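Cellulase (PDB 6UI3) probably hydrolyses beta-1,4-linked glucan chains such as cellulose, this piece of a larger protein being its glycoside hydrolase family 5 endoglucanase domain. Local coordinates at residues Y197-D202 against A218-A223; Y224-L229 against A247-T252; T237-G242 against T275-L280; K251-L256 against Y297-L302; G270-T275 against C301-N306. One frame throughout, in Å; residues are numbered along the deposited sequence. Where two conformers were deposited one is given.

Contact 1: Y197-D202 against A218-A223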
# COMPACT_ATOMS: atom_id res chain seq x y z
N TYR A 197 9.05 -3.94 9.14
CA TYR A 197 9.63 -2.63 9.45
C TYR A 197 9.93 -1.89 8.16
O TYR A 197 10.56 -2.44 7.25
CB TYR A 197 10.90 -2.86 10.29
CG TYR A 197 11.59 -1.60 10.76
CD1 TYR A 197 12.58 -1.01 10.00
CD2 TYR A 197 11.29 -1.02 11.99
CE1 TYR A 197 13.23 0.15 10.43
CE2 TYR A 197 11.94 0.13 12.42
CZ TYR A 197 12.90 0.71 11.64
OH TYR A 197 13.52 1.86 12.08
N CYS A 198 9.44 -0.65 8.05
CA CYS A 198 9.52 0.16 6.83
C CYS A 198 8.84 -0.49 5.63
O CYS A 198 9.09 -0.06 4.49
CB CYS A 198 10.96 0.54 6.44
SG CYS A 198 11.76 1.73 7.53
N ALA A 199 8.01 -1.50 5.84
CA ALA A 199 7.51 -2.35 4.76
C ALA A 199 8.66 -2.87 3.89
O ALA A 199 8.51 -3.12 2.69
CB ALA A 199 6.42 -1.67 3.92
N SER A 200 9.83 -3.04 4.48
CA SER A 200 11.02 -3.42 3.73
C SER A 200 11.06 -4.91 3.41
O SER A 200 10.66 -5.77 4.21
CB SER A 200 12.25 -3.07 4.57
OG SER A 200 13.45 -3.38 3.88
N SER A 201 11.64 -5.21 2.25
CA SER A 201 11.97 -6.56 1.83
C SER A 201 13.41 -6.94 2.14
O SER A 201 13.83 -8.06 1.79
CB SER A 201 11.70 -6.74 0.33
OG SER A 201 12.56 -5.95 -0.46
N ASP A 202 14.21 -6.07 2.77
CA ASP A 202 15.55 -6.48 3.15
C ASP A 202 15.44 -7.61 4.17
O ASP A 202 14.58 -7.57 5.06
CB ASP A 202 16.36 -5.33 3.77
CG ASP A 202 16.52 -4.13 2.86
OD1 ASP A 202 16.81 -4.34 1.66
OD2 ASP A 202 16.41 -2.99 3.36
N ALA A 218 -2.24 -10.66 5.25
CA ALA A 218 -1.22 -10.67 4.22
C ALA A 218 -0.09 -9.76 4.64
O ALA A 218 -0.31 -8.76 5.33
CB ALA A 218 -1.78 -10.15 2.88
N VAL A 219 1.14 -10.08 4.24
CA VAL A 219 2.29 -9.23 4.54
C VAL A 219 2.38 -8.12 3.51
O VAL A 219 2.27 -8.37 2.30
CB VAL A 219 3.58 -10.05 4.63
CG1 VAL A 219 4.79 -9.14 4.83
CG2 VAL A 219 3.49 -11.07 5.75
N SER A 220 2.55 -6.89 3.98
CA SER A 220 2.70 -5.70 3.15
C SER A 220 4.18 -5.39 2.95
O SER A 220 4.91 -5.19 3.91
CB SER A 220 2.04 -4.52 3.86
OG SER A 220 2.33 -3.32 3.17
N ILE A 221 4.60 -5.35 1.68
CA ILE A 221 5.97 -5.05 1.28
C ILE A 221 5.96 -3.89 0.29
O ILE A 221 5.15 -3.87 -0.65
CB ILE A 221 6.63 -6.29 0.62
CG1 ILE A 221 6.78 -7.44 1.62
CG2 ILE A 221 7.96 -5.92 -0.04
CD1 ILE A 221 7.73 -7.20 2.76
N HIS A 222 6.88 -2.95 0.47
CA HIS A 222 7.12 -1.87 -0.50
C HIS A 222 8.54 -2.09 -1.01
O HIS A 222 9.48 -2.10 -0.22
CB HIS A 222 7.00 -0.49 0.16
CG HIS A 222 5.67 -0.25 0.78
ND1 HIS A 222 5.40 0.88 1.53
CD2 HIS A 222 4.52 -0.97 0.77
CE1 HIS A 222 4.15 0.83 1.96
NE2 HIS A 222 3.60 -0.28 1.52
N ALA A 223 8.69 -2.29 -2.32
CA ALA A 223 9.98 -2.73 -2.87
C ALA A 223 10.30 -1.99 -4.17
O ALA A 223 10.04 -2.47 -5.29
CB ALA A 223 10.01 -4.26 -3.05
O HOH W 1 10.35 -0.46 2.03
O HOH W 2 12.00 -3.33 0.05
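In the eight-stranded beta/alpha barrel, the loop that follows strand 192-195 lays Ala199 against His222, the last residue of the neighbouring strand 217-222. The methyl CB of Ala199 stands over the centre of the imidazole, 3.6 Å from the centroid of the His222 ring. The line joining them tilts 12° from the ring normal, which makes this a CH-pi contact on a ring face. His222 CG lies anti to its carbonyl carbon (chi1 -58°), which turns that face to the loop, while ND1 is bonded to Gln152 OE1 and so limits rotation of the ring.

The backbones are tied directly by one nearly linear bond, His222 N to Ala199 O at 2.8 Å (175° at the hydrogen), lying in the carbonyl plane. Two waters extend this link through His222 O. Water 1 donates to Cys198 O and to His222 O (2.9 Å), and water 2 accepts from Ser201 N and donates to His222 O at 2.8 Å.

Van der Waals packing completes the joint. Ile221 CD1 reaches Ser200 O at 3.6 Å, and Ile221 CG2 makes a carbon-carbon contact with Ser201 CB at 3.8 Å. Ser200 OG in turn accepts from Asp202 N at 3.0 Å, an ST turn leading into helix 203-208. A loop closing over the C-terminal end of the next parallel strand is characteristic of TIM barrels, whose active-site clefts are built at those ends.

Contact 2: Y224-L229 against A247-T252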
# COMPACT_ATOMS: atom_id res chain seq x y z
N TYR A 224 10.86 -0.80 -4.01
CA TYR A 224 11.37 -0.02 -5.13
C TYR A 224 12.83 -0.44 -5.31
O TYR A 224 13.76 0.22 -4.85
CB TYR A 224 11.27 1.46 -4.83
CG TYR A 224 9.90 2.02 -4.49
CD1 TYR A 224 9.16 2.70 -5.44
CD2 TYR A 224 9.39 1.93 -3.21
CE1 TYR A 224 7.94 3.27 -5.13
CE2 TYR A 224 8.16 2.50 -2.88
CZ TYR A 224 7.44 3.18 -3.84
OH TYR A 224 6.24 3.79 -3.54
N ILE A 225 13.01 -1.57 -5.97
CA ILE A 225 14.30 -2.26 -5.96
C ILE A 225 14.76 -2.61 -7.36
O ILE A 225 13.92 -2.91 -8.23
CB ILE A 225 14.27 -3.53 -5.08
CG1 ILE A 225 13.20 -4.52 -5.54
CG2 ILE A 225 14.09 -3.13 -3.59
CD1 ILE A 225 13.33 -5.89 -4.87
N PRO A 226 16.07 -2.58 -7.63
CA PRO A 226 17.11 -2.04 -6.76
C PRO A 226 16.95 -0.52 -6.64
O PRO A 226 16.55 0.15 -7.58
CB PRO A 226 18.42 -2.44 -7.46
CG PRO A 226 18.05 -2.69 -8.86
CD PRO A 226 16.60 -3.02 -8.93
N TYR A 227 17.25 0.01 -5.45
CA TYR A 227 16.98 1.40 -5.15
C TYR A 227 17.63 2.37 -6.13
O TYR A 227 17.00 3.35 -6.55
CB TYR A 227 17.45 1.71 -3.72
CG TYR A 227 17.42 3.17 -3.38
CD1 TYR A 227 16.22 3.82 -3.15
CD2 TYR A 227 18.59 3.91 -3.31
CE1 TYR A 227 16.19 5.18 -2.86
CE2 TYR A 227 18.56 5.26 -3.02
CZ TYR A 227 17.36 5.88 -2.80
OH TYR A 227 17.35 7.24 -2.52
N ASN A 228 18.90 2.18 -6.46
CA ASN A 228 19.60 3.20 -7.24
C ASN A 228 18.99 3.39 -8.62
O ASN A 228 19.02 4.51 -9.15
CB ASN A 228 21.09 2.90 -7.32
CG ASN A 228 21.82 3.22 -6.04
OD1 ASN A 228 21.40 4.07 -5.26
ND2 ASN A 228 22.93 2.54 -5.82
N LEU A 229 18.44 2.33 -9.20
CA LEU A 229 17.74 2.43 -10.48
C LEU A 229 16.30 2.90 -10.29
O LEU A 229 15.82 3.78 -11.01
CB LEU A 229 17.75 1.06 -11.15
CG LEU A 229 16.93 0.96 -12.43
CD1 LEU A 229 17.49 1.83 -13.55
CD2 LEU A 229 16.81 -0.50 -12.90
N ALA A 247 18.53 -9.85 -11.26
CA ALA A 247 18.93 -10.85 -10.28
C ALA A 247 18.54 -10.42 -8.87
O ALA A 247 18.11 -11.25 -8.06
CB ALA A 247 20.43 -11.08 -10.37
N PHE A 248 18.69 -9.14 -8.55
CA PHE A 248 18.34 -8.67 -7.21
C PHE A 248 16.84 -8.82 -6.96
O PHE A 248 16.40 -9.24 -5.87
CB PHE A 248 18.79 -7.22 -7.01
CG PHE A 248 18.61 -6.74 -5.60
CD1 PHE A 248 19.48 -7.14 -4.60
CD2 PHE A 248 17.54 -5.93 -5.26
CE1 PHE A 248 19.29 -6.72 -3.29
CE2 PHE A 248 17.35 -5.51 -3.96
CZ PHE A 248 18.21 -5.90 -2.98
N ILE A 249 16.02 -8.46 -7.94
CA ILE A 249 14.58 -8.62 -7.82
C ILE A 249 14.22 -10.09 -7.65
O ILE A 249 13.44 -10.46 -6.76
CB ILE A 249 13.88 -8.02 -9.05
CG1 ILE A 249 14.01 -6.49 -9.06
CG2 ILE A 249 12.41 -8.42 -9.09
CD1 ILE A 249 13.71 -5.86 -10.42
N ASP A 250 14.79 -10.96 -8.49
CA ASP A 250 14.45 -12.37 -8.43
C ASP A 250 14.82 -12.98 -7.07
O ASP A 250 14.04 -13.73 -6.49
CB ASP A 250 15.14 -13.13 -9.56
CG ASP A 250 14.68 -14.55 -9.65
OD1 ASP A 250 13.58 -14.75 -10.20
OD2 ASP A 250 15.36 -15.46 -9.16
N LYS A 251 16.01 -12.65 -6.56
CA LYS A 251 16.44 -13.17 -5.26
C LYS A 251 15.49 -12.72 -4.16
O LYS A 251 15.10 -13.51 -3.29
CB LYS A 251 17.87 -12.70 -4.97
CG LYS A 251 18.46 -13.14 -3.61
CD LYS A 251 19.91 -12.74 -3.47
CE LYS A 251 20.05 -11.26 -3.19
NZ LYS A 251 21.49 -10.83 -3.32
N THR A 252 15.10 -11.45 -4.19
CA THR A 252 14.22 -10.91 -3.16
C THR A 252 12.89 -11.63 -3.18
O THR A 252 12.36 -12.02 -2.14
CB THR A 252 14.02 -9.40 -3.37
OG1 THR A 252 15.26 -8.71 -3.24
CG2 THR A 252 13.06 -8.81 -2.34
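Ile225, on the loop after strand 217-222, presses into the side of helix 243-261 between Phe248, Ile249 and Thr252, and this is the tight part of the contact. Its CB meets the edge of the phenyl ring in the ring plane, 3.8 Å from Phe248 CE2, the two side chains crossing at about a right angle. The end of Ile225 goes on to Thr252 and meets it tip to tip, CD1 lying 3.8 Å from OG1. Ile225 CG1, set between the backbone N and the carbonyl carbon (chi1 58°), packs 4.1 Å from Ile249 CG1. Ile225 O, which Ile249 CD1 approaches to 3.7 Å, is buried and has no polar partner in the model. Thr252 OG1 gives its proton to Phe248 O at 2.9 Å, joining Thr252 N on that carbonyl from the opposite face of its plane.

The outer part is looser. Pro226, entered through a cis peptide bond, meets Phe248 no closer than 4.2 Å, from Pro226 CB to Phe248 CD2, and both residues are partly open to solvent. No hydrogen bond spans the segments. Apolar wedging of a loop that leaves strand 217-222 onto helix 243-261, beyond the short helix 227-230, belongs to the outer layer of a beta/alpha barrel.

Contact 3: T237-G242 against T275-L280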
# COMPACT_ATOMS: atom_id res chain seq x y z
N THR A 237 22.81 8.73 -11.56
CA THR A 237 22.47 7.40 -11.05
C THR A 237 22.10 6.47 -12.20
O THR A 237 21.87 6.90 -13.33
CB THR A 237 21.34 7.51 -10.03
OG1 THR A 237 20.24 8.20 -10.62
CG2 THR A 237 21.82 8.22 -8.76
N PRO A 238 22.01 5.17 -11.93
CA PRO A 238 21.74 4.22 -13.02
C PRO A 238 20.39 4.45 -13.69
O PRO A 238 19.39 4.75 -13.03
CB PRO A 238 21.76 2.86 -12.30
CG PRO A 238 22.67 3.06 -11.14
CD PRO A 238 22.41 4.49 -10.69
N THR A 239 20.38 4.23 -15.01
CA THR A 239 19.17 4.28 -15.82
C THR A 239 18.88 2.98 -16.56
O THR A 239 17.77 2.82 -17.08
CB THR A 239 19.25 5.41 -16.86
OG1 THR A 239 20.29 5.15 -17.80
CG2 THR A 239 19.52 6.74 -16.20
N THR A 240 19.84 2.06 -16.66
CA THR A 240 19.68 0.84 -17.45
C THR A 240 19.19 -0.29 -16.55
O THR A 240 19.71 -0.50 -15.45
CB THR A 240 21.02 0.45 -18.10
OG1 THR A 240 21.43 1.48 -19.01
CG2 THR A 240 20.92 -0.89 -18.87
N PHE A 241 18.20 -1.03 -17.03
CA PHE A 241 17.73 -2.24 -16.36
C PHE A 241 18.52 -3.41 -16.93
O PHE A 241 18.31 -3.81 -18.08
CB PHE A 241 16.23 -2.42 -16.54
CG PHE A 241 15.69 -3.65 -15.83
CD1 PHE A 241 15.08 -4.65 -16.54
CD2 PHE A 241 15.83 -3.80 -14.46
CE1 PHE A 241 14.59 -5.79 -15.89
CE2 PHE A 241 15.35 -4.93 -13.81
CZ PHE A 241 14.72 -5.92 -14.53
N GLY A 242 19.44 -3.95 -16.13
CA GLY A 242 20.32 -5.01 -16.57
C GLY A 242 20.29 -6.25 -15.70
O GLY A 242 19.49 -6.38 -14.78
N THR A 275 11.26 5.22 -11.28
CA THR A 275 11.19 6.64 -11.56
C THR A 275 11.67 6.96 -12.97
O THR A 275 12.58 6.32 -13.52
CB THR A 275 11.96 7.41 -10.47
OG1 THR A 275 11.63 8.80 -10.54
CG2 THR A 275 13.48 7.23 -10.58
N ASP A 276 11.06 7.98 -13.57
CA ASP A 276 11.39 8.38 -14.93
C ASP A 276 12.75 9.07 -14.96
O ASP A 276 12.92 10.15 -14.39
CB ASP A 276 10.31 9.32 -15.49
CG ASP A 276 10.39 9.52 -16.98
OD1 ASP A 276 11.29 8.93 -17.63
OD2 ASP A 276 9.56 10.30 -17.50
N LYS A 277 13.70 8.47 -15.66
CA LYS A 277 15.00 9.06 -15.94
C LYS A 277 15.17 9.20 -17.45
O LYS A 277 16.27 9.04 -17.98
CB LYS A 277 16.12 8.24 -15.30
CG LYS A 277 15.99 8.12 -13.78
CD LYS A 277 17.13 7.35 -13.17
CE LYS A 277 16.91 7.08 -11.71
NZ LYS A 277 18.11 6.45 -11.08
N ASP A 278 14.06 9.46 -18.15
CA ASP A 278 14.05 9.56 -19.61
C ASP A 278 14.56 8.28 -20.24
O ASP A 278 15.31 8.28 -21.23
CB ASP A 278 14.79 10.82 -20.07
CG ASP A 278 14.24 12.07 -19.41
OD1 ASP A 278 15.00 12.79 -18.73
OD2 ASP A 278 13.01 12.29 -19.51
N ASN A 279 14.13 7.16 -19.68
CA ASN A 279 14.60 5.82 -19.98
C ASN A 279 13.44 4.88 -20.18
O ASN A 279 13.36 3.80 -19.57
CB ASN A 279 15.53 5.32 -18.86
CG ASN A 279 14.87 5.31 -17.48
OD1 ASN A 279 13.89 6.01 -17.21
ND2 ASN A 279 15.44 4.51 -16.58
N LEU A 280 12.51 5.25 -21.07
CA LEU A 280 11.25 4.53 -21.21
C LEU A 280 11.45 3.04 -21.43
O LEU A 280 10.77 2.22 -20.81
CB LEU A 280 10.41 5.13 -22.35
CG LEU A 280 9.07 4.42 -22.57
CD1 LEU A 280 8.15 4.55 -21.39
CD2 LEU A 280 8.41 4.95 -23.84
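Lys277 and Asn279 supply the polar bonds that cross to the 237-242 loop. The Lys277 ammonium nitrogen donates to Thr237 OG1 at 2.8 Å and to Pro238 O at 2.9 Å, the latter from 24° out of the carbonyl plane. Asn228 O and Asn232 O also bond to it, while Thr237 OG1 has a further partner in Ala234 O. Lys277 reaches this oxygen cluster on a fully extended chain, with CG anti to the carbonyl carbon. The second cross-link, Asn279 ND2 to Thr239 O at 2.9 Å, is nearly straight (172°). It uses a lone pair of the carbonyl and lies in the Asn279 amide plane.

Bonds within the 275-280 turn fix the donors. Asn279 OD1 accepts from Lys277 N at 2.9 Å, so the one amide group serves both its own turn and the neighbouring loop. Asp276 OD1 accepts from Asp278 N at 2.9 Å, an Asx turn.

Apolar contact is slight: Thr239 CG2 lies 3.8 Å from Lys277 CB, where the two side chains pass at a slant. With the positive charge of Lys277 surrounded by neutral hydroxyl and carbonyl oxygens, this surface joint between two barrel loops rests mainly on directional hydrogen bonds and probably on charge-dipole attraction.

Contact 4: K251-L256 against Y297-L302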
# COMPACT_ATOMS: atom_id res chain seq x y z
N LYS A 251 16.01 -12.65 -6.56
CA LYS A 251 16.44 -13.17 -5.26
C LYS A 251 15.49 -12.72 -4.16
O LYS A 251 15.10 -13.51 -3.29
CB LYS A 251 17.87 -12.70 -4.97
CG LYS A 251 18.46 -13.14 -3.61
CD LYS A 251 19.91 -12.74 -3.47
CE LYS A 251 20.05 -11.26 -3.19
NZ LYS A 251 21.49 -10.83 -3.32
N THR A 252 15.10 -11.45 -4.19
CA THR A 252 14.22 -10.91 -3.16
C THR A 252 12.89 -11.63 -3.18
O THR A 252 12.36 -12.02 -2.14
CB THR A 252 14.02 -9.40 -3.37
OG1 THR A 252 15.26 -8.71 -3.24
CG2 THR A 252 13.06 -8.81 -2.34
N PHE A 253 12.32 -11.83 -4.38
CA PHE A 253 11.00 -12.46 -4.47
C PHE A 253 11.05 -13.93 -4.10
O PHE A 253 10.14 -14.44 -3.43
CB PHE A 253 10.38 -12.23 -5.85
CG PHE A 253 9.64 -10.91 -5.95
CD1 PHE A 253 10.29 -9.79 -6.43
CD2 PHE A 253 8.33 -10.80 -5.51
CE1 PHE A 253 9.66 -8.58 -6.49
CE2 PHE A 253 7.69 -9.58 -5.55
CZ PHE A 253 8.35 -8.47 -6.05
N ARG A 254 12.10 -14.65 -4.50
CA ARG A 254 12.24 -16.02 -4.05
C ARG A 254 12.32 -16.10 -2.52
O ARG A 254 11.78 -17.02 -1.91
CB ARG A 254 13.48 -16.67 -4.67
CG ARG A 254 13.36 -17.00 -6.15
CD ARG A 254 14.59 -17.68 -6.67
NE ARG A 254 14.58 -17.94 -8.11
CZ ARG A 254 14.14 -19.06 -8.66
NH1 ARG A 254 13.63 -20.02 -7.93
NH2 ARG A 254 14.20 -19.19 -9.97
N MET A 255 13.01 -15.14 -1.90
CA MET A 255 13.12 -15.13 -0.44
C MET A 255 11.77 -14.84 0.21
O MET A 255 11.42 -15.49 1.21
CB MET A 255 14.21 -14.13 -0.05
CG MET A 255 14.37 -13.91 1.44
SD MET A 255 13.20 -12.73 2.11
CE MET A 255 13.73 -11.23 1.29
N LEU A 256 10.99 -13.90 -0.33
CA LEU A 256 9.67 -13.63 0.24
C LEU A 256 8.77 -14.85 0.09
O LEU A 256 7.96 -15.15 0.98
CB LEU A 256 9.05 -12.42 -0.46
CG LEU A 256 9.69 -11.07 -0.15
CD1 LEU A 256 9.16 -10.01 -1.09
CD2 LEU A 256 9.49 -10.63 1.31
N TYR A 297 4.89 -15.78 -7.80
CA TYR A 297 4.71 -16.10 -6.38
C TYR A 297 3.39 -15.55 -5.83
O TYR A 297 3.23 -15.44 -4.60
CB TYR A 297 5.93 -15.66 -5.57
CG TYR A 297 7.19 -16.25 -6.17
CD1 TYR A 297 7.43 -17.62 -6.15
CD2 TYR A 297 8.12 -15.45 -6.82
CE1 TYR A 297 8.57 -18.17 -6.74
CE2 TYR A 297 9.25 -15.99 -7.42
CZ TYR A 297 9.47 -17.36 -7.38
OH TYR A 297 10.59 -17.93 -7.96
N GLY A 298 2.44 -15.23 -6.70
CA GLY A 298 1.11 -14.83 -6.27
C GLY A 298 1.04 -13.49 -5.58
O GLY A 298 0.11 -13.26 -4.80
N MET A 299 1.97 -12.57 -5.88
CA MET A 299 2.01 -11.29 -5.19
C MET A 299 1.47 -10.18 -6.08
O MET A 299 2.12 -9.84 -7.09
CB MET A 299 3.45 -10.99 -4.77
CG MET A 299 4.03 -12.11 -3.95
SD MET A 299 5.73 -11.83 -3.46
CE MET A 299 6.17 -13.38 -2.70
N PRO A 300 0.34 -9.58 -5.75
CA PRO A 300 -0.12 -8.42 -6.54
C PRO A 300 0.83 -7.25 -6.34
O PRO A 300 1.43 -7.07 -5.27
CB PRO A 300 -1.51 -8.11 -5.97
CG PRO A 300 -1.71 -8.97 -4.83
CD PRO A 300 -0.59 -9.93 -4.67
N CYS A 301 0.96 -6.45 -7.40
CA CYS A 301 1.84 -5.28 -7.43
C CYS A 301 1.02 -4.01 -7.62
O CYS A 301 0.19 -3.94 -8.53
CB CYS A 301 2.85 -5.38 -8.57
SG CYS A 301 3.99 -6.76 -8.41
N LEU A 302 1.25 -3.03 -6.77
CA LEU A 302 0.54 -1.76 -6.81
C LEU A 302 1.52 -0.63 -7.10
O LEU A 302 2.36 -0.30 -6.27
CB LEU A 302 -0.17 -1.52 -5.47
CG LEU A 302 -1.36 -2.41 -5.12
CD1 LEU A 302 -1.10 -3.85 -5.00
CD2 LEU A 302 -1.95 -1.91 -3.80
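Phe253 and Met299 run antiparallel alongside each other, so that the thioether sulfur arrives at the rim of the ring and not over it. Met299 SD lies 3.5 Å from Phe253 CD2, and its line to the ring centroid is 80° off the normal, a Met-aromatic contact at the edge. Both residues were deposited with a second conformer, so this fit describes one of the alternatives. The chain of Met299 is extended beyond CG and carries CE on to Leu256, where it lies 3.8 Å from CB. Phe253 also makes an edge-to-face pair with Tyr290 of helix 280-296.

Nearer the surface, Tyr297 crosses Arg254 obliquely. Its CG lies anti to the carbonyl carbon (chi1 -53°), sending the ring over the helix: CD2 is 4.1 Å from Phe253 CB, and Phe253 O faces the ring. Tyr297 OH sits over one face of the guanidinium, offset toward the rim, 3.6 Å above its plane and 3.4 Å from Arg254 CG. The two planes are 61° apart, so the groups do not stack. Arg254 NE is instead paired with Asp250.

Gly298 is the C-prime residue of the Schellman motif that ends helix 280-296, and the turn brings Tyr297 and Met299 to helix 243-261. With no hydrogen bond between the segments, cohesion is probably mainly dispersive, from sulfur, ring and methyl contacts, with the charge of Arg254 met by its own helix.

Contact 5: G270-T275 against C301-N306. Unlike the reference sequence in segment 270-275: Gln271 (reference Glu).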
# COMPACT_ATOMS: atom_id res chain seq x y z
N GLY A 270 2.58 -3.68 -1.90
CA GLY A 270 1.70 -2.54 -1.77
C GLY A 270 2.21 -1.28 -2.42
O GLY A 270 1.41 -0.37 -2.68
N GLN A 271 3.53 -1.19 -2.66
CA GLN A 271 4.11 -0.11 -3.44
C GLN A 271 5.31 -0.62 -4.22
O GLN A 271 6.18 -1.29 -3.65
CB GLN A 271 4.63 1.05 -2.57
CG GLN A 271 3.57 1.70 -1.69
CD GLN A 271 4.08 2.86 -0.84
OE1 GLN A 271 3.42 3.29 0.10
NE2 GLN A 271 5.23 3.36 -1.17
N PHE A 272 5.38 -0.24 -5.49
CA PHE A 272 6.60 -0.33 -6.30
C PHE A 272 6.45 0.70 -7.41
O PHE A 272 5.36 1.21 -7.66
CB PHE A 272 6.83 -1.73 -6.89
CG PHE A 272 6.13 -1.96 -8.21
CD1 PHE A 272 4.76 -1.97 -8.30
CD2 PHE A 272 6.86 -2.17 -9.38
CE1 PHE A 272 4.13 -2.15 -9.52
CE2 PHE A 272 6.22 -2.38 -10.59
CZ PHE A 272 4.87 -2.37 -10.65
N ALA A 273 7.57 1.00 -8.07
CA ALA A 273 7.60 1.85 -9.26
C ALA A 273 9.04 1.92 -9.73
O ALA A 273 9.96 1.46 -9.04
CB ALA A 273 7.07 3.25 -9.00
N ILE A 274 9.24 2.50 -10.92
CA ILE A 274 10.57 2.90 -11.40
C ILE A 274 10.46 4.34 -11.88
O ILE A 274 9.65 4.66 -12.75
CB ILE A 274 11.14 1.96 -12.47
CG1 ILE A 274 12.46 2.52 -13.03
CG2 ILE A 274 10.12 1.63 -13.58
CD1 ILE A 274 13.30 1.53 -13.80
N THR A 275 11.26 5.22 -11.28
CA THR A 275 11.19 6.64 -11.56
C THR A 275 11.67 6.96 -12.97
O THR A 275 12.58 6.32 -13.52
CB THR A 275 11.96 7.41 -10.47
OG1 THR A 275 11.63 8.80 -10.54
CG2 THR A 275 13.48 7.23 -10.58
N CYS A 301 0.96 -6.45 -7.40
CA CYS A 301 1.84 -5.28 -7.43
C CYS A 301 1.02 -4.01 -7.62
O CYS A 301 0.19 -3.94 -8.53
CB CYS A 301 2.85 -5.38 -8.57
SG CYS A 301 3.99 -6.76 -8.41
N LEU A 302 1.25 -3.03 -6.77
CA LEU A 302 0.54 -1.76 -6.81
C LEU A 302 1.52 -0.63 -7.10
O LEU A 302 2.36 -0.30 -6.27
CB LEU A 302 -0.17 -1.52 -5.47
CG LEU A 302 -1.36 -2.41 -5.12
CD1 LEU A 302 -1.10 -3.85 -5.00
CD2 LEU A 302 -1.95 -1.91 -3.80
N TRP A 303 1.41 -0.03 -8.28
CA TRP A 303 2.29 1.07 -8.68
C TRP A 303 2.00 2.31 -7.83
O TRP A 303 0.85 2.67 -7.60
CB TRP A 303 2.08 1.38 -10.17
CG TRP A 303 2.98 2.48 -10.71
CD1 TRP A 303 2.80 3.82 -10.55
CD2 TRP A 303 4.16 2.34 -11.51
NE1 TRP A 303 3.81 4.51 -11.16
CE2 TRP A 303 4.65 3.63 -11.78
CE3 TRP A 303 4.85 1.24 -12.01
CZ2 TRP A 303 5.79 3.85 -12.54
CZ3 TRP A 303 5.98 1.47 -12.78
CH2 TRP A 303 6.42 2.77 -13.04
N TRP A 304 3.08 2.97 -7.40
CA TRP A 304 2.95 4.25 -6.67
C TRP A 304 2.83 5.40 -7.66
O TRP A 304 3.81 5.80 -8.28
CB TRP A 304 4.16 4.49 -5.76
CG TRP A 304 4.02 5.78 -5.00
CD1 TRP A 304 4.58 6.99 -5.31
CD2 TRP A 304 3.27 5.98 -3.80
NE1 TRP A 304 4.19 7.94 -4.39
CE2 TRP A 304 3.39 7.34 -3.45
CE3 TRP A 304 2.49 5.15 -3.00
CZ2 TRP A 304 2.78 7.87 -2.33
CZ3 TRP A 304 1.89 5.67 -1.89
CH2 TRP A 304 2.03 7.01 -1.56
N ASP A 305 1.62 5.95 -7.80
CA ASP A 305 1.33 7.01 -8.77
C ASP A 305 1.10 8.32 -8.04
O ASP A 305 0.04 8.56 -7.47
CB ASP A 305 0.14 6.64 -9.64
CG ASP A 305 0.00 7.56 -10.83
OD1 ASP A 305 0.48 8.72 -10.74
OD2 ASP A 305 -0.60 7.12 -11.83
N ASN A 306 2.12 9.19 -8.06
CA ASN A 306 2.02 10.49 -7.40
C ASN A 306 1.58 11.63 -8.33
O ASN A 306 1.56 12.79 -7.89
CB ASN A 306 3.35 10.85 -6.73
CG ASN A 306 4.50 10.97 -7.70
OD1 ASN A 306 4.33 10.90 -8.92
ND2 ASN A 306 5.68 11.17 -7.14
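Phe272 and Trp303 form the centre of this contact. They are paired in parallel across neighbouring strands 267-272 and 301-305, and their rings meet edge to face: the edge of Trp303 points at the face of Phe272, centroids 5.5 Å apart and planes at 80°. On a face of Trp303 sits Ala273 CB, 3.8 Å from the six-ring centroid, a CH-pi contact. On the Phe272 side, Cys301 CB touches Phe272 CE1 at 3.6 Å, and Cys301 SG lies above the face of the Phe272 ring, at a distance, 4.9 Å from its centroid.

Two backbone bonds hold the strands in parallel register and so set where the rings start from: Trp304 N to Phe272 O at 2.9 Å, and Phe272 N to Leu302 O at 3.1 Å, clearly bent. The directions of the short strand segments differ by 63°, in keeping with the single parallel bridge at the C-terminal end of strand 267-272. Trp303 CG anti to the backbone N (chi1 -178°) swings the indole toward this joint, and Trp303 NE1 is bonded to Leu316 O.

Further along, Gln271, Glu in the reference sequence, lies along Trp304, its OE1 3.5 Å from Trp304 CZ3. In family 5 the nucleophile glutamate lies at the end of the seventh strand, so this position is probably that site. The chemistry implies an amide fixed by hydrogen bonding, from Arg64 at OE1 and weakly with Tyr224 OH at NE2.

In the fold
All five contacts belong to the second half of one closed parallel barrel, and contact 1 closes along the chain before any other opens. Contacts 1 and 5 sit at neighbouring strands 217-222 and 267-272, centres 13 Å apart, linked by a probable hydrogen bond from Ala223 N to Gln271 O. Contacts 2 and 4 share Lys251 and Thr252 on helix 243-261, centres 11 Å apart; contacts 4 and 5 share Cys301 and Leu302. Contact 3, centred about 24 Å from the chain centre, alternates with contacts 2, 4 and 5. Contacts 1 and 5 lie at the C-terminal strand ends, where the probable catalytic site is, while contact 4 packs helix 243-261 near the start of strand 301-305.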